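PDB 1VBL: pectate lyase 47, which cleaves pectate, the de-esterified polygalacturonate of plant cell walls, as a thermostable, calcium-binding lyase of polysaccharide lyase family 1. Local coordinates for residues S321-Y329 with W388-T399. Sequence-based numbering, arbitrary orientation.
Sequences SQIYAQNNY and WKPMFYHVIHPT
Asn327 ND2 gives a nearly straight hydrogen bond to His397 O (2.9 Å, 174° at the hydrogen); the acceptor lies in the side-chain amide plane of Asn327, while the donor sits above the carbonyl plane of His397. Beside it, Thr399 OG1 packs on Asn327 CB at 3.1 Å, while its hydroxyl is hydrogen-bonded to Gly356 O. At the far end Trp388 NE1 reaches Gln322 O through a weak, bent bond, and the same N-H is shared, again weakly, with a water in the plane of the indole that donates to Ile323 O. The parallel beta-helix of this lyase family supplies strand 322-332, between strands 293-303 and 351-361, and the irregular segment 388-399 follows the strand past its outward side chains. With CG anti to the backbone N (chi1 -166°), the Tyr324 ring turns its edge to the indole face, planes 73° apart, and takes Pro390 CD over its centre in a CH-pi contact 3.4 Å from the centroid. Replacing this tyrosine by an alanine would probably leave Pro390 CD without its aromatic platform and open a gap beside the indole. Further along, Ile396 CD1 lies against the Gln326 amide, 3.5 Å from Gln326 CD, and over the rim of the Tyr393 ring; Gln326 OE1 is hydrogen-bonded to His295 NE2.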
loop_
_atom_site.group_PDB
_atom_site.type_symbol
_atom_site.label_atom_id
_atom_site.label_comp_id
_atom_site.label_asym_id
_atom_site.label_seq_id
_atom_site.Cartn_x
_atom_site.Cartn_y
_atom_site.Cartn_z
ATOM N N SER A 321 0.175 -16.191 -9.424
ATOM C CA SER A 321 0.208 -14.815 -9.900
ATOM C C SER A 321 0.396 -14.774 -11.413
ATOM O O SER A 321 0.971 -15.689 -12.008
ATOM C CB SER A 321 1.336 -14.042 -9.211
ATOM O OG SER A 321 2.574 -14.721 -9.344
ATOM N N GLN A 322 -0.107 -13.716 -12.034
ATOM C CA GLN A 322 0.024 -13.553 -13.473
ATOM C C GLN A 322 0.503 -12.135 -13.752
ATOM O O GLN A 322 -0.208 -11.316 -14.340
ATOM C CB GLN A 322 -1.311 -13.821 -14.170
ATOM C CG GLN A 322 -1.792 -15.264 -14.048
ATOM C CD GLN A 322 -3.052 -15.531 -14.853
ATOM O OE1 GLN A 322 -3.056 -15.410 -16.079
ATOM N NE2 GLN A 322 -4.128 -15.892 -14.165
ATOM N N ILE A 323 1.720 -11.851 -13.312
ATOM C CA ILE A 323 2.307 -10.534 -13.511
ATOM C C ILE A 323 2.710 -10.325 -14.968
ATOM O O ILE A 323 3.274 -11.215 -15.601
ATOM C CB ILE A 323 3.558 -10.354 -12.622
ATOM C CG1 ILE A 323 3.145 -10.362 -11.148
ATOM C CG2 ILE A 323 4.283 -9.058 -12.989
ATOM C CD1 ILE A 323 4.306 -10.515 -10.180
ATOM N N TYR A 324 2.402 -9.145 -15.494
ATOM C CA TYR A 324 2.767 -8.782 -16.858
ATOM C C TYR A 324 3.448 -7.424 -16.688
ATOM O O TYR A 324 2.781 -6.405 -16.509
ATOM C CB TYR A 324 1.513 -8.665 -17.736
ATOM C CG TYR A 324 1.787 -8.632 -19.228
ATOM C CD1 TYR A 324 2.380 -7.518 -19.828
ATOM C CD2 TYR A 324 1.454 -9.720 -20.041
ATOM C CE1 TYR A 324 2.635 -7.488 -21.206
ATOM C CE2 TYR A 324 1.704 -9.700 -21.417
ATOM C CZ TYR A 324 2.293 -8.582 -21.991
ATOM O OH TYR A 324 2.537 -8.560 -23.348
ATOM N N ALA A 325 4.779 -7.428 -16.717
ATOM C CA ALA A 325 5.572 -6.215 -16.522
ATOM C C ALA A 325 6.142 -5.652 -17.822
ATOM O O ALA A 325 6.754 -6.375 -18.605
ATOM C CB ALA A 325 6.709 -6.502 -15.539
ATOM N N GLN A 326 5.950 -4.351 -18.031
ATOM C CA GLN A 326 6.435 -3.691 -19.238
ATOM C C GLN A 326 7.122 -2.354 -18.999
ATOM O O GLN A 326 6.607 -1.493 -18.287
ATOM C CB GLN A 326 5.279 -3.416 -20.207
ATOM C CG GLN A 326 4.651 -4.618 -20.866
ATOM C CD GLN A 326 3.513 -4.208 -21.782
ATOM O OE1 GLN A 326 2.384 -4.005 -21.338
ATOM N NE2 GLN A 326 3.814 -4.057 -23.064
ATOM N N ASN A 327 8.280 -2.184 -19.624
ATOM C CA ASN A 327 9.015 -0.930 -19.576
ATOM C C ASN A 327 9.153 -0.238 -18.220
ATOM O O ASN A 327 8.809 0.939 -18.076
ATOM C CB ASN A 327 8.383 0.028 -20.590
ATOM C CG ASN A 327 8.388 -0.543 -22.000
ATOM O OD1 ASN A 327 8.670 -1.729 -22.193
ATOM N ND2 ASN A 327 8.071 0.291 -22.988
ATOM N N ASN A 328 9.659 -0.972 -17.235
ATOM C CA ASN A 328 9.883 -0.414 -15.912
ATOM C C ASN A 328 11.369 -0.104 -15.845
ATOM O O ASN A 328 12.182 -0.806 -16.447
ATOM C CB ASN A 328 9.486 -1.412 -14.824
ATOM C CG ASN A 328 8.020 -1.768 -14.882
ATOM O OD1 ASN A 328 7.640 -2.801 -15.439
ATOM N ND2 ASN A 328 7.183 -0.902 -14.330
ATOM N N TYR A 329 11.714 0.946 -15.113
ATOM C CA TYR A 329 13.098 1.392 -14.998
ATOM C C TYR A 329 13.604 1.309 -13.561
ATOM O O TYR A 329 12.999 1.882 -12.655
ATOM C CB TYR A 329 13.178 2.838 -15.492
ATOM C CG TYR A 329 14.566 3.353 -15.801
ATOM C CD1 TYR A 329 14.901 3.744 -17.093
ATOM C CD2 TYR A 329 15.529 3.491 -14.798
ATOM C CE1 TYR A 329 16.158 4.265 -17.388
ATOM C CE2 TYR A 329 16.797 4.014 -15.082
ATOM C CZ TYR A 329 17.099 4.400 -16.383
ATOM O OH TYR A 329 18.336 4.920 -16.685
ATOM N N TRP A 388 -1.806 -14.090 -20.672
ATOM C CA TRP A 388 -2.888 -13.137 -20.877
ATOM C C TRP A 388 -2.284 -11.878 -21.483
ATOM O O TRP A 388 -1.077 -11.649 -21.381
ATOM C CB TRP A 388 -3.596 -12.804 -19.555
ATOM C CG TRP A 388 -2.752 -12.056 -18.555
ATOM C CD1 TRP A 388 -1.663 -12.526 -17.886
ATOM C CD2 TRP A 388 -2.954 -10.709 -18.099
ATOM N NE1 TRP A 388 -1.172 -11.561 -17.038
ATOM C CE2 TRP A 388 -1.945 -10.436 -17.149
ATOM C CE3 TRP A 388 -3.889 -9.709 -18.400
ATOM C CZ2 TRP A 388 -1.844 -9.200 -16.494
ATOM C CZ3 TRP A 388 -3.790 -8.476 -17.745
ATOM C CH2 TRP A 388 -2.771 -8.238 -16.803
ATOM N N LYS A 389 -3.116 -11.066 -22.120
ATOM C CA LYS A 389 -2.634 -9.842 -22.739
ATOM C C LYS A 389 -3.396 -8.647 -22.178
ATOM O O LYS A 389 -4.612 -8.543 -22.350
ATOM C CB LYS A 389 -2.828 -9.917 -24.256
ATOM C CG LYS A 389 -2.422 -11.262 -24.846
ATOM C CD LYS A 389 -1.108 -11.200 -25.602
ATOM C CE LYS A 389 -1.287 -10.545 -26.959
ATOM N NZ LYS A 389 -0.076 -10.721 -27.808
ATOM N N PRO A 390 -2.690 -7.739 -21.483
ATOM C CA PRO A 390 -3.323 -6.549 -20.903
ATOM C C PRO A 390 -3.952 -5.711 -22.010
ATOM O O PRO A 390 -3.312 -5.434 -23.025
ATOM C CB PRO A 390 -2.157 -5.816 -20.245
ATOM C CG PRO A 390 -1.203 -6.917 -19.914
ATOM C CD PRO A 390 -1.258 -7.785 -21.144
ATOM N N MET A 391 -5.199 -5.306 -21.817
ATOM C CA MET A 391 -5.879 -4.502 -22.819
ATOM C C MET A 391 -6.194 -3.110 -22.277
ATOM O O MET A 391 -6.374 -2.160 -23.042
ATOM C CB MET A 391 -7.170 -5.199 -23.254
ATOM C CG MET A 391 -7.298 -5.400 -24.757
ATOM S SD MET A 391 -5.943 -6.365 -25.469
ATOM C CE MET A 391 -6.522 -8.040 -25.193
ATOM N N PHE A 392 -6.235 -2.986 -20.955
ATOM C CA PHE A 392 -6.559 -1.712 -20.333
ATOM C C PHE A 392 -5.428 -0.725 -20.122
ATOM O O PHE A 392 -4.905 -0.585 -19.018
ATOM C CB PHE A 392 -7.282 -1.936 -19.001
ATOM C CG PHE A 392 -8.657 -2.510 -19.155
ATOM C CD1 PHE A 392 -8.939 -3.803 -18.726
ATOM C CD2 PHE A 392 -9.667 -1.766 -19.757
ATOM C CE1 PHE A 392 -10.211 -4.351 -18.897
ATOM C CE2 PHE A 392 -10.943 -2.304 -19.934
ATOM C CZ PHE A 392 -11.214 -3.600 -19.504
ATOM N N TYR A 393 -5.054 -0.042 -21.197
ATOM C CA TYR A 393 -4.039 0.993 -21.123
ATOM C C TYR A 393 -4.156 1.876 -22.351
ATOM O O TYR A 393 -4.533 1.416 -23.430
ATOM C CB TYR A 393 -2.619 0.411 -21.007
ATOM C CG TYR A 393 -2.128 -0.388 -22.196
ATOM C CD1 TYR A 393 -2.367 -1.760 -22.290
ATOM C CD2 TYR A 393 -1.381 0.221 -23.205
ATOM C CE1 TYR A 393 -1.864 -2.509 -23.358
ATOM C CE2 TYR A 393 -0.876 -0.515 -24.276
ATOM C CZ TYR A 393 -1.119 -1.878 -24.343
ATOM O OH TYR A 393 -0.598 -2.614 -25.383
ATOM N N HIS A 394 -3.859 3.157 -22.175
ATOM C CA HIS A 394 -3.919 4.102 -23.278
ATOM C C HIS A 394 -2.565 4.187 -23.966
ATOM O O HIS A 394 -2.476 4.131 -25.192
ATOM C CB HIS A 394 -4.324 5.485 -22.766
ATOM C CG HIS A 394 -5.792 5.629 -22.510
ATOM N ND1 HIS A 394 -6.614 6.396 -23.307
ATOM C CD2 HIS A 394 -6.588 5.088 -21.558
ATOM C CE1 HIS A 394 -7.854 6.324 -22.856
ATOM N NE2 HIS A 394 -7.867 5.536 -21.796
ATOM N N VAL A 395 -1.508 4.307 -23.166
ATOM C CA VAL A 395 -0.164 4.425 -23.703
ATOM C C VAL A 395 0.896 3.839 -22.786
ATOM O O VAL A 395 0.824 3.985 -21.569
ATOM C CB VAL A 395 0.231 5.907 -23.912
ATOM C CG1 VAL A 395 1.601 5.991 -24.576
ATOM C CG2 VAL A 395 -0.817 6.624 -24.735
ATOM N N ILE A 396 1.881 3.180 -23.382
ATOM C CA ILE A 396 3.000 2.641 -22.626
ATOM C C ILE A 396 4.208 3.380 -23.182
ATOM O O ILE A 396 4.511 3.287 -24.371
ATOM C CB ILE A 396 3.182 1.126 -22.836
ATOM C CG1 ILE A 396 1.973 0.375 -22.271
ATOM C CG2 ILE A 396 4.457 0.660 -22.140
ATOM C CD1 ILE A 396 2.042 -1.121 -22.446
ATOM N N HIS A 397 4.884 4.140 -22.329
ATOM C CA HIS A 397 6.044 4.901 -22.772
ATOM C C HIS A 397 7.302 4.060 -22.884
ATOM O O HIS A 397 7.438 3.035 -22.213
ATOM C CB HIS A 397 6.310 6.055 -21.811
ATOM C CG HIS A 397 5.132 6.950 -21.612
ATOM N ND1 HIS A 397 4.579 7.690 -22.634
ATOM C CD2 HIS A 397 4.382 7.205 -20.514
ATOM C CE1 HIS A 397 3.539 8.361 -22.175
ATOM N NE2 HIS A 397 3.396 8.083 -20.891
ATOM N N PRO A 398 8.236 4.479 -23.754
ATOM C CA PRO A 398 9.496 3.760 -23.943
ATOM C C PRO A 398 10.258 3.862 -22.630
ATOM O O PRO A 398 10.328 4.931 -22.031
ATOM C CB PRO A 398 10.168 4.525 -25.084
ATOM C CG PRO A 398 9.605 5.919 -24.946
ATOM C CD PRO A 398 8.155 5.653 -24.643
ATOM N N THR A 399 10.835 2.752 -22.191
ATOM C CA THR A 399 11.537 2.713 -20.913
ATOM C C THR A 399 12.512 3.846 -20.583
ATOM O O THR A 399 12.527 4.344 -19.454
ATOM C CB THR A 399 12.266 1.371 -20.742
ATOM O OG1 THR A 399 11.438 0.316 -21.247
ATOM C CG2 THR A 399 12.542 1.108 -19.254
HETATM O O HOH W 1 1.402 -13.089 -16.593
HETATM O O HOH W 2 0.884 -4.888 -24.089
#